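Long-range contact in Pdx2 protein (Plasmodium falciparum, PDB 2ABW), which hydrolyses glutamine to glutamate and ammonia, which is channelled to the Pdx1 active site for the synthesis of pyridoxal 5'-phosphate (vitamin B6): residues D45-P50 with K81-T86. Residues are numbered along the deposited sequence; the frame is centred on the assembly and turned at random.
Sequences DGLVIP and KPIWGT
Leu47 and Ile49 each give a backbone N-H and receive another, the four bonds running as a ladder between the parallel strands 46-49 and 83-86. Leu47 N bonds to Pro82 O (3.0 Å). Trp84 N follows, 2.9 Å from Leu47 O. Ile49 N then reaches Trp84 O at 2.8 Å, and the straightest bond, 168° at the hydrogen, joins Thr86 N to Ile49 O. Pro82 accepts but has no N-H to give: its ring CD sits 3.4 Å from Asp45 O, in the place of a donor, so the ladder begins one bond late and that buried oxygen is left without a hydrogen bond.

On one face, Ile83 CD1 meets Ile49 CD1 at 3.8 Å and Leu47 CD2 at 3.9 Å; with both torsions near 180° (chi1 -169°, chi2 163°) its chain is extended and reaches the two methyls. Helix 63-77 covers Leu47 and Ile83 with Leu72, Phe75 and Ile76. On the other face Val48 lies alongside Trp84, its CG2 obliquely placed 4.0 Å from ring atom CE3, and Phe22 of helix 16-23 packs on both. These branched and aromatic residues fill the apolar layers between sheet and helices, while Thr193 OG1 satisfies the indole N-H of Trp84.

At the strands' beginnings a water bridges Asp45 OD1 and Lys81 NZ; Asp45 also forms a salt bridge with Lys217, and Lys81 NZ bonds to Cys44 O. At the far end Thr86 CG2 packs on Pro50 CB (3.8 Å), and Thr86 OG1 is hydrogen-bonded to Thr193 OG1. Beyond lie Cys87, the probable nucleophile, on a turn consistent with a nucleophile elbow, and Gly52 to Ser54, which probably bind glutamine: a beta-alpha-beta crossover through helices 54-60 and 63-77 presents part of the active site, as in class I glutamine amidotransferases.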
ATOM      1  N   ASP A  45      -5.788   5.072 -12.815  1.00 15.43           N
ATOM      2  CA  ASP A  45      -6.097   6.238 -12.045  1.00 14.86           C
ATOM      3  C   ASP A  45      -5.512   6.108 -10.606  1.00 16.65           C
ATOM      4  O   ASP A  45      -5.342   7.097  -9.907  1.00 17.55           O
ATOM      5  CB  ASP A  45      -7.608   6.288 -11.909  1.00 15.82           C
ATOM      6  CG  ASP A  45      -8.304   6.535 -13.217  1.00 16.70           C
ATOM      7  OD1 ASP A  45      -7.824   7.405 -14.002  1.00 19.41           O
ATOM      8  OD2 ASP A  45      -9.314   5.888 -13.573  1.00 18.37           O
ATOM      9  N   GLY A  46      -5.312   4.876 -10.151  1.00 15.38           N
ATOM     10  CA  GLY A  46      -4.633   4.583  -8.874  1.00 15.32           C
ATOM     11  C   GLY A  46      -3.934   3.252  -8.942  1.00 14.80           C
ATOM     12  O   GLY A  46      -4.240   2.422  -9.873  1.00 15.31           O
ATOM     13  N   LEU A  47      -3.030   2.961  -8.020  1.00 13.71           N
ATOM     14  CA  LEU A  47      -2.214   1.711  -8.112  1.00 14.44           C
ATOM     15  C   LEU A  47      -2.100   1.121  -6.697  1.00 14.08           C
ATOM     16  O   LEU A  47      -1.924   1.871  -5.712  1.00 14.33           O
ATOM     17  CB  LEU A  47      -0.814   2.057  -8.635  1.00 14.44           C
ATOM     18  CG  LEU A  47       0.144   0.918  -8.698  1.00 15.58           C
ATOM     19  CD1 LEU A  47      -0.263  -0.003  -9.808  1.00 15.19           C
ATOM     20  CD2 LEU A  47       1.623   1.397  -8.842  1.00 15.87           C
ATOM     21  N   VAL A  48      -2.183  -0.214  -6.643  1.00 13.74           N
ATOM     22  CA  VAL A  48      -1.884  -0.955  -5.437  1.00 14.56           C
ATOM     23  C   VAL A  48      -0.574  -1.695  -5.641  1.00 14.95           C
ATOM     24  O   VAL A  48      -0.384  -2.420  -6.697  1.00 15.66           O
ATOM     25  CB  VAL A  48      -2.986  -1.978  -5.162  1.00 14.69           C
ATOM     26  CG1 VAL A  48      -2.631  -2.725  -3.891  1.00 19.43           C
ATOM     27  CG2 VAL A  48      -4.336  -1.264  -5.073  1.00 15.58           C
ATOM     28  N   ILE A  49       0.357  -1.581  -4.666  1.00 15.45           N
ATOM     29  CA  ILE A  49       1.582  -2.372  -4.657  1.00 15.51           C
ATOM     30  C   ILE A  49       1.492  -3.319  -3.490  1.00 17.53           C
ATOM     31  O   ILE A  49       1.669  -2.853  -2.394  1.00 18.26           O
ATOM     32  CB  ILE A  49       2.807  -1.496  -4.593  1.00 17.30           C
ATOM     33  CG1 ILE A  49       2.848  -0.555  -5.824  1.00 18.87           C
ATOM     34  CG2 ILE A  49       4.084  -2.433  -4.611  1.00 19.55           C
ATOM     35  CD1 ILE A  49       4.161   0.271  -6.104  1.00 22.10           C
ATOM     36  N   PRO A  50       1.281  -4.603  -3.735  1.00 17.14           N
ATOM     37  CA  PRO A  50       1.264  -5.577  -2.652  1.00 19.25           C
ATOM     38  C   PRO A  50       2.613  -6.296  -2.552  1.00 22.89           C
ATOM     39  O   PRO A  50       3.562  -5.816  -3.091  1.00 25.29           O
ATOM     40  CB  PRO A  50       0.078  -6.417  -3.068  1.00 21.06           C
ATOM     41  CG  PRO A  50       0.284  -6.569  -4.601  1.00 19.82           C
ATOM     42  CD  PRO A  50       0.860  -5.211  -5.020  1.00 18.76           C
ATOM     43  N   LYS A  81      -0.781  10.612  -8.203  1.00 15.09           N
ATOM     44  CA  LYS A  81      -1.888   9.700  -8.328  1.00 15.52           C
ATOM     45  C   LYS A  81      -1.935   8.797  -7.088  1.00 15.63           C
ATOM     46  O   LYS A  81      -0.938   8.488  -6.486  1.00 15.83           O
ATOM     47  CB  LYS A  81      -1.785   8.889  -9.568  1.00 17.44           C
ATOM     48  CG  LYS A  81      -2.051   9.770 -10.787  1.00 18.58           C
ATOM     49  CD  LYS A  81      -2.402   8.779 -11.940  1.00 23.62           C
ATOM     50  CE  LYS A  81      -2.503   9.371 -13.180  1.00 27.73           C
ATOM     51  NZ  LYS A  81      -2.775   8.394 -14.209  1.00 22.45           N
ATOM     52  N   PRO A  82      -3.164   8.435  -6.661  1.00 15.56           N
ATOM     53  CA  PRO A  82      -3.268   7.606  -5.459  1.00 14.43           C
ATOM     54  C   PRO A  82      -2.515   6.277  -5.556  1.00 16.37           C
ATOM     55  O   PRO A  82      -2.658   5.574  -6.581  1.00 14.77           O
ATOM     56  CB  PRO A  82      -4.784   7.398  -5.298  1.00 15.86           C
ATOM     57  CG  PRO A  82      -5.370   8.602  -5.917  1.00 18.74           C
ATOM     58  CD  PRO A  82      -4.478   8.877  -7.136  1.00 16.83           C
ATOM     59  N   ILE A  83      -1.857   5.907  -4.458  1.00 14.46           N
ATOM     60  CA  ILE A  83      -1.127   4.652  -4.383  1.00 15.46           C
ATOM     61  C   ILE A  83      -1.324   4.047  -3.026  1.00 16.14           C
ATOM     62  O   ILE A  83      -1.330   4.757  -2.058  1.00 15.93           O
ATOM     63  CB  ILE A  83       0.357   4.861  -4.751  1.00 16.85           C
ATOM     64  CG1 ILE A  83       1.064   3.508  -4.934  1.00 17.26           C
ATOM     65  CG2 ILE A  83       1.017   5.834  -3.806  1.00 15.74           C
ATOM     66  CD1 ILE A  83       2.373   3.590  -5.667  1.00 19.20           C
ATOM     67  N   TRP A  84      -1.488   2.761  -3.016  1.00 14.47           N
ATOM     68  CA  TRP A  84      -1.679   1.959  -1.782  1.00 15.36           C
ATOM     69  C   TRP A  84      -0.577   0.936  -1.764  1.00 15.16           C
ATOM     70  O   TRP A  84      -0.557  -0.012  -2.565  1.00 16.26           O
ATOM     71  CB  TRP A  84      -3.031   1.268  -1.812  1.00 15.78           C
ATOM     72  CG  TRP A  84      -3.339   0.476  -0.582  1.00 14.58           C
ATOM     73  CD1 TRP A  84      -2.641   0.500   0.631  1.00 17.34           C
ATOM     74  CD2 TRP A  84      -4.433  -0.390  -0.408  1.00 14.35           C
ATOM     75  NE1 TRP A  84      -3.224  -0.373   1.524  1.00 16.06           N
ATOM     76  CE2 TRP A  84      -4.346  -0.917   0.906  1.00 15.88           C
ATOM     77  CE3 TRP A  84      -5.500  -0.783  -1.232  1.00 14.11           C
ATOM     78  CZ2 TRP A  84      -5.287  -1.789   1.402  1.00 16.10           C
ATOM     79  CZ3 TRP A  84      -6.373  -1.703  -0.747  1.00 14.62           C
ATOM     80  CH2 TRP A  84      -6.304  -2.158   0.559  1.00 14.83           C
ATOM     81  N   GLY A  85       0.345   1.083  -0.830  1.00 15.15           N
ATOM     82  CA  GLY A  85       1.338   0.059  -0.588  1.00 14.81           C
ATOM     83  C   GLY A  85       0.948  -0.788   0.580  1.00 16.45           C
ATOM     84  O   GLY A  85       0.721  -0.263   1.652  1.00 17.28           O
ATOM     85  N   THR A  86       0.846  -2.107   0.368  1.00 16.09           N
ATOM     86  CA  THR A  86       0.459  -3.001   1.401  1.00 18.31           C
ATOM     87  C   THR A  86       1.532  -4.082   1.589  1.00 19.86           C
ATOM     88  O   THR A  86       2.101  -4.580   0.658  1.00 19.44           O
ATOM     89  CB  THR A  86      -0.930  -3.518   1.174  1.00 21.16           C
ATOM     90  OG1 THR A  86      -1.417  -4.155   2.397  1.00 23.57           O
ATOM     91  CG2 THR A  86      -0.982  -4.490   0.018  1.00 22.29           C
TER
HETATM   92  O   HOH W   1      -5.502   8.514 -15.016  1.00 34.75           O